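Local coordinates for protein branched-chain-amino-acid aminotransferase (Deinococcus radiodurans, PDB 3UZO) that probably catalyses the pyridoxal-phosphate-dependent transfer of amino groups between branched-chain amino acids and 2-oxoglutarate in leucine, isoleucine and valine metabolism, at residues A[26-40]-A[121-135]. Sequence-based numbering, arbitrary orientation.
Sequences WSTLGFSYIRTDLRY and ACLQVVRANEHFLPP
N129, the first non-helical residue after helix 115-128, reads the backbone of L38 through both ends of its amide. Its OD1 takes L38 N at 3.1 Å (N-H...O 167°) on an in-plane lone pair, while ND2 gives to L38 O at 2.7 Å and also to V125 O, a carbonyl of the last helical turn; both acceptors lie near the amide plane, so its rotation is fixed. The second polar link is H131 NE2 to D37 OD2, 2.5 Å: the acceptor lies in the imidazole plane, but the donor sits 46° above the carboxylate plane.

Most of the apolar part is CH-pi contact. A121 CB sits over the centre of the Y40 ring, 3.5 Å from its centroid; Q124 NE2 lies in that ring's plane at its edge while hydrogen-bonding D120 OD1. T36 CG2 covers a face of F132, 3.7 Å from the centroid. P135 CD and P134 CA share one W26 face, P135 CD 3.4 Å from the five-membered-ring centroid. Aliphatic packing adds Y40 CB on V125 CG2.

T36 OG1 bonds C169 O of strand 162-172, beside this junction. The chemistry implies that the lead-in to strand 39-45 of the antiparallel sheet is joined to the C-terminal end of helix 115-128 and the following turn: the doubly bonded N129 amide is consistent with fixing register at L38, and the imidazole-carboxylate bond would favour a charged pair.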
loop_
_atom_site.group_PDB
_atom_site.type_symbol
_atom_site.label_atom_id
_atom_site.label_comp_id
_atom_site.label_asym_id
_atom_site.label_seq_id
_atom_site.Cartn_x
_atom_site.Cartn_y
_atom_site.Cartn_z
ATOM N N TRP A 26 -32.903 7.574 -6.884
ATOM C CA TRP A 26 -32.471 6.546 -5.955
ATOM C C TRP A 26 -32.453 5.144 -6.551
ATOM O O TRP A 26 -31.558 4.350 -6.252
ATOM C CB TRP A 26 -33.369 6.566 -4.718
ATOM C CG TRP A 26 -33.695 7.946 -4.241
ATOM C CD1 TRP A 26 -34.906 8.575 -4.321
ATOM C CD2 TRP A 26 -32.801 8.875 -3.618
ATOM N NE1 TRP A 26 -34.821 9.836 -3.785
ATOM C CE2 TRP A 26 -33.539 10.047 -3.345
ATOM C CE3 TRP A 26 -31.445 8.832 -3.265
ATOM C CZ2 TRP A 26 -32.968 11.168 -2.730
ATOM C CZ3 TRP A 26 -30.874 9.951 -2.653
ATOM C CH2 TRP A 26 -31.637 11.099 -2.393
ATOM N N SER A 27 -33.418 4.854 -7.416
ATOM C CA SER A 27 -33.535 3.531 -8.021
ATOM C C SER A 27 -32.371 3.100 -8.904
ATOM O O SER A 27 -32.118 1.904 -9.051
ATOM C CB SER A 27 -34.835 3.436 -8.829
ATOM O OG SER A 27 -34.760 4.210 -10.016
ATOM N N THR A 28 -31.654 4.056 -9.483
ATOM C CA THR A 28 -30.543 3.716 -10.373
ATOM C C THR A 28 -29.192 3.894 -9.700
ATOM O O THR A 28 -28.148 3.784 -10.334
ATOM C CB THR A 28 -30.566 4.583 -11.648
ATOM O OG1 THR A 28 -30.469 5.964 -11.284
ATOM C CG2 THR A 28 -31.863 4.360 -12.422
ATOM N N LEU A 29 -29.224 4.162 -8.402
ATOM C CA LEU A 29 -28.003 4.354 -7.647
ATOM C C LEU A 29 -27.197 3.057 -7.590
ATOM O O LEU A 29 -27.750 1.980 -7.384
ATOM C CB LEU A 29 -28.358 4.812 -6.227
ATOM C CG LEU A 29 -27.551 5.932 -5.573
ATOM C CD1 LEU A 29 -27.599 7.189 -6.426
ATOM C CD2 LEU A 29 -28.123 6.203 -4.189
ATOM N N GLY A 30 -25.889 3.172 -7.792
ATOM C CA GLY A 30 -25.014 2.019 -7.719
ATOM C C GLY A 30 -24.000 2.310 -6.622
ATOM O O GLY A 30 -24.367 2.675 -5.506
ATOM N N PHE A 31 -22.721 2.165 -6.931
ATOM C CA PHE A 31 -21.685 2.458 -5.951
ATOM C C PHE A 31 -20.634 3.274 -6.683
ATOM O O PHE A 31 -19.590 2.757 -7.082
ATOM C CB PHE A 31 -21.067 1.170 -5.387
ATOM C CG PHE A 31 -20.309 1.371 -4.093
ATOM C CD1 PHE A 31 -20.959 1.261 -2.865
ATOM C CD2 PHE A 31 -18.952 1.677 -4.105
ATOM C CE1 PHE A 31 -20.267 1.454 -1.660
ATOM C CE2 PHE A 31 -18.243 1.872 -2.912
ATOM C CZ PHE A 31 -18.904 1.760 -1.682
ATOM N N SER A 32 -20.934 4.556 -6.873
ATOM C CA SER A 32 -20.041 5.472 -7.572
ATOM C C SER A 32 -20.076 6.841 -6.906
ATOM O O SER A 32 -21.100 7.250 -6.359
ATOM C CB SER A 32 -20.464 5.608 -9.034
ATOM O OG SER A 32 -20.278 4.383 -9.718
ATOM N N TYR A 33 -18.962 7.554 -6.983
ATOM C CA TYR A 33 -18.865 8.865 -6.366
ATOM C C TYR A 33 -19.846 9.891 -6.899
ATOM O O TYR A 33 -20.022 10.061 -8.110
ATOM C CB TYR A 33 -17.444 9.426 -6.496
ATOM C CG TYR A 33 -17.253 10.744 -5.755
ATOM C CD1 TYR A 33 -17.470 11.969 -6.394
ATOM C CD2 TYR A 33 -16.880 10.761 -4.406
ATOM C CE1 TYR A 33 -17.317 13.181 -5.710
ATOM C CE2 TYR A 33 -16.729 11.969 -3.709
ATOM C CZ TYR A 33 -16.946 13.173 -4.370
ATOM O OH TYR A 33 -16.780 14.369 -3.703
ATOM N N ILE A 34 -20.486 10.568 -5.959
ATOM C CA ILE A 34 -21.421 11.641 -6.244
ATOM C C ILE A 34 -21.014 12.677 -5.212
ATOM O O ILE A 34 -20.846 12.348 -4.028
ATOM C CB ILE A 34 -22.882 11.217 -5.999
ATOM C CG1 ILE A 34 -23.306 10.196 -7.058
ATOM C CG2 ILE A 34 -23.788 12.436 -6.037
ATOM C CD1 ILE A 34 -24.703 9.650 -6.868
ATOM N N ARG A 35 -20.832 13.919 -5.643
ATOM C CA ARG A 35 -20.420 14.947 -4.706
ATOM C C ARG A 35 -21.565 15.425 -3.837
ATOM O O ARG A 35 -22.577 15.932 -4.336
ATOM C CB ARG A 35 -19.803 16.134 -5.446
ATOM C CG ARG A 35 -19.268 17.207 -4.507
ATOM C CD ARG A 35 -18.509 18.282 -5.256
ATOM N NE ARG A 35 -18.019 19.323 -4.356
ATOM C CZ ARG A 35 -17.148 20.265 -4.709
ATOM N NH1 ARG A 35 -16.670 20.296 -5.950
ATOM N NH2 ARG A 35 -16.749 21.170 -3.822
ATOM N N THR A 36 -21.424 15.242 -2.527
ATOM C CA THR A 36 -22.461 15.715 -1.624
ATOM C C THR A 36 -22.029 17.110 -1.171
ATOM O O THR A 36 -20.933 17.563 -1.506
ATOM C CB THR A 36 -22.671 14.761 -0.429
ATOM O OG1 THR A 36 -21.410 14.458 0.168
ATOM C CG2 THR A 36 -23.336 13.455 -0.905
ATOM N N ASP A 37 -22.874 17.795 -0.413
ATOM C CA ASP A 37 -22.572 19.170 -0.017
ATOM C C ASP A 37 -21.392 19.453 0.914
ATOM O O ASP A 37 -20.515 20.259 0.592
ATOM C CB ASP A 37 -23.834 19.824 0.564
ATOM C CG ASP A 37 -24.984 19.873 -0.440
ATOM O OD1 ASP A 37 -24.728 19.706 -1.654
ATOM O OD2 ASP A 37 -26.144 20.089 -0.021
ATOM N N LEU A 38 -21.359 18.793 2.064
ATOM C CA LEU A 38 -20.311 19.061 3.032
ATOM C C LEU A 38 -19.607 17.829 3.595
ATOM O O LEU A 38 -20.233 16.783 3.808
ATOM C CB LEU A 38 -20.910 19.857 4.188
ATOM C CG LEU A 38 -21.483 21.228 3.828
ATOM C CD1 LEU A 38 -22.432 21.707 4.934
ATOM C CD2 LEU A 38 -20.343 22.204 3.614
ATOM N N ARG A 39 -18.306 17.965 3.827
ATOM C CA ARG A 39 -17.522 16.882 4.419
ATOM C C ARG A 39 -16.753 17.402 5.632
ATOM O O ARG A 39 -16.492 18.613 5.756
ATOM C CB ARG A 39 -16.559 16.270 3.392
ATOM C CG ARG A 39 -15.656 17.251 2.667
ATOM C CD ARG A 39 -15.846 17.128 1.164
ATOM N NE ARG A 39 -17.034 17.839 0.736
ATOM C CZ ARG A 39 -17.948 17.383 -0.112
ATOM N NH1 ARG A 39 -17.849 16.175 -0.666
ATOM N NH2 ARG A 39 -18.977 18.158 -0.401
ATOM N N TYR A 40 -16.399 16.477 6.523
ATOM C CA TYR A 40 -15.672 16.781 7.745
ATOM C C TYR A 40 -14.163 16.702 7.500
ATOM O O TYR A 40 -13.677 15.812 6.794
ATOM C CB TYR A 40 -16.096 15.788 8.835
ATOM C CG TYR A 40 -15.404 15.941 10.174
ATOM C CD1 TYR A 40 -16.058 16.528 11.258
ATOM C CD2 TYR A 40 -14.112 15.455 10.370
ATOM C CE1 TYR A 40 -15.439 16.625 12.512
ATOM C CE2 TYR A 40 -13.482 15.547 11.616
ATOM C CZ TYR A 40 -14.154 16.132 12.680
ATOM O OH TYR A 40 -13.535 16.212 13.905
ATOM N N ALA A 121 -17.912 12.940 13.952
ATOM C CA ALA A 121 -17.646 13.360 12.576
ATOM C C ALA A 121 -18.682 12.757 11.612
ATOM O O ALA A 121 -19.211 13.449 10.747
ATOM C CB ALA A 121 -16.232 12.947 12.157
ATOM N N CYS A 122 -18.975 11.469 11.752
ATOM C CA CYS A 122 -19.968 10.871 10.870
ATOM C C CYS A 122 -21.359 11.475 11.127
ATOM O O CYS A 122 -22.102 11.731 10.182
ATOM C CB CYS A 122 -19.986 9.345 11.015
ATOM S SG CYS A 122 -20.205 8.742 12.677
ATOM N N LEU A 123 -21.706 11.724 12.390
ATOM C CA LEU A 123 -23.012 12.324 12.688
ATOM C C LEU A 123 -23.118 13.689 12.012
ATOM O O LEU A 123 -24.126 13.992 11.369
ATOM C CB LEU A 123 -23.214 12.475 14.198
ATOM C CG LEU A 123 -23.350 11.164 14.979
ATOM C CD1 LEU A 123 -23.381 11.448 16.470
ATOM C CD2 LEU A 123 -24.617 10.436 14.525
ATOM N N GLN A 124 -22.077 14.508 12.153
ATOM C CA GLN A 124 -22.066 15.828 11.525
ATOM C C GLN A 124 -22.271 15.715 10.021
ATOM O O GLN A 124 -23.052 16.463 9.438
ATOM C CB GLN A 124 -20.744 16.554 11.779
ATOM C CG GLN A 124 -20.567 17.119 13.180
ATOM C CD GLN A 124 -19.409 18.104 13.250
ATOM O OE1 GLN A 124 -19.360 19.066 12.488
ATOM N NE2 GLN A 124 -18.478 17.867 14.165
ATOM N N VAL A 125 -21.566 14.778 9.390
ATOM C CA VAL A 125 -21.691 14.597 7.947
ATOM C C VAL A 125 -23.082 14.107 7.566
ATOM O O VAL A 125 -23.672 14.613 6.619
ATOM C CB VAL A 125 -20.610 13.613 7.407
ATOM C CG1 VAL A 125 -20.837 13.302 5.909
ATOM C CG2 VAL A 125 -19.237 14.230 7.598
ATOM N N VAL A 126 -23.628 13.137 8.297
ATOM C CA VAL A 126 -24.965 12.654 7.944
ATOM C C VAL A 126 -25.992 13.785 8.084
ATOM O O VAL A 126 -26.777 14.058 7.168
ATOM C CB VAL A 126 -25.399 11.439 8.821
ATOM C CG1 VAL A 126 -26.846 11.045 8.492
ATOM C CG2 VAL A 126 -24.467 10.251 8.575
ATOM N N ARG A 127 -25.978 14.464 9.220
ATOM C CA ARG A 127 -26.929 15.544 9.443
ATOM C C ARG A 127 -26.859 16.668 8.409
ATOM O O ARG A 127 -27.889 17.142 7.943
ATOM C CB ARG A 127 -26.754 16.105 10.854
ATOM C CG ARG A 127 -27.273 15.152 11.921
ATOM C CD ARG A 127 -26.770 15.506 13.305
ATOM N NE ARG A 127 -27.219 14.518 14.284
ATOM C CZ ARG A 127 -26.632 14.309 15.456
ATOM N NH1 ARG A 127 -25.569 15.022 15.799
ATOM N NH2 ARG A 127 -27.101 13.376 16.278
ATOM N N ALA A 128 -25.652 17.073 8.034
ATOM C CA ALA A 128 -25.472 18.156 7.066
ATOM C C ALA A 128 -25.810 17.748 5.635
ATOM O O ALA A 128 -26.035 18.601 4.787
ATOM C CB ALA A 128 -24.046 18.676 7.131
ATOM N N ASN A 129 -25.835 16.444 5.372
ATOM C CA ASN A 129 -26.140 15.935 4.038
ATOM C C ASN A 129 -27.357 15.021 4.091
ATOM O O ASN A 129 -27.490 14.112 3.270
ATOM C CB ASN A 129 -24.942 15.149 3.490
ATOM C CG ASN A 129 -23.726 16.022 3.247
ATOM O OD1 ASN A 129 -23.652 16.739 2.249
ATOM N ND2 ASN A 129 -22.766 15.971 4.167
ATOM N N GLU A 130 -28.250 15.259 5.048
ATOM C CA GLU A 130 -29.426 14.404 5.187
ATOM C C GLU A 130 -30.276 14.289 3.925
ATOM O O GLU A 130 -30.898 13.243 3.682
ATOM C CB GLU A 130 -30.302 14.882 6.351
ATOM C CG GLU A 130 -31.631 14.159 6.441
ATOM C CD GLU A 130 -32.422 14.525 7.675
ATOM O OE1 GLU A 130 -33.577 14.071 7.783
ATOM O OE2 GLU A 130 -31.889 15.259 8.538
ATOM N N HIS A 131 -30.304 15.352 3.125
ATOM C CA HIS A 131 -31.081 15.354 1.895
ATOM C C HIS A 131 -30.544 14.387 0.837
ATOM O O HIS A 131 -31.189 14.181 -0.192
ATOM C CB HIS A 131 -31.192 16.782 1.320
ATOM C CG HIS A 131 -29.887 17.517 1.237
ATOM N ND1 HIS A 131 -29.126 17.819 2.347
ATOM C CD2 HIS A 131 -29.218 18.027 0.174
ATOM C CE1 HIS A 131 -28.044 18.479 1.971
ATOM N NE2 HIS A 131 -28.075 18.619 0.658
ATOM N N PHE A 132 -29.377 13.791 1.098
ATOM C CA PHE A 132 -28.778 12.823 0.178
ATOM C C PHE A 132 -29.045 11.390 0.643
ATOM O O PHE A 132 -28.635 10.432 -0.006
ATOM C CB PHE A 132 -27.266 13.026 0.062
ATOM C CG PHE A 132 -26.864 14.184 -0.814
ATOM C CD1 PHE A 132 -26.441 15.385 -0.253
ATOM C CD2 PHE A 132 -26.888 14.063 -2.201
ATOM C CE1 PHE A 132 -26.044 16.453 -1.055
ATOM C CE2 PHE A 132 -26.493 15.125 -3.018
ATOM C CZ PHE A 132 -26.070 16.325 -2.440
ATOM N N LEU A 133 -29.726 11.251 1.776
ATOM C CA LEU A 133 -30.053 9.937 2.321
ATOM C C LEU A 133 -31.237 9.331 1.570
ATOM O O LEU A 133 -32.345 9.869 1.611
ATOM C CB LEU A 133 -30.398 10.059 3.812
ATOM C CG LEU A 133 -30.856 8.785 4.523
ATOM C CD1 LEU A 133 -29.752 7.731 4.454
ATOM C CD2 LEU A 133 -31.208 9.110 5.980
ATOM N N PRO A 134 -31.020 8.205 0.863
ATOM C CA PRO A 134 -32.103 7.552 0.109
ATOM C C PRO A 134 -33.306 7.234 0.999
ATOM O O PRO A 134 -33.153 6.647 2.069
ATOM C CB PRO A 134 -31.432 6.285 -0.429
ATOM C CG PRO A 134 -30.006 6.734 -0.627
ATOM C CD PRO A 134 -29.741 7.504 0.657
ATOM N N PRO A 135 -34.521 7.619 0.570
ATOM C CA PRO A 135 -35.717 7.345 1.378
ATOM C C PRO A 135 -36.057 5.862 1.527
ATOM O O PRO A 135 -35.632 5.024 0.723
ATOM C CB PRO A 135 -36.814 8.122 0.651
ATOM C CG PRO A 135 -36.350 8.094 -0.778
ATOM C CD PRO A 135 -34.873 8.389 -0.637
#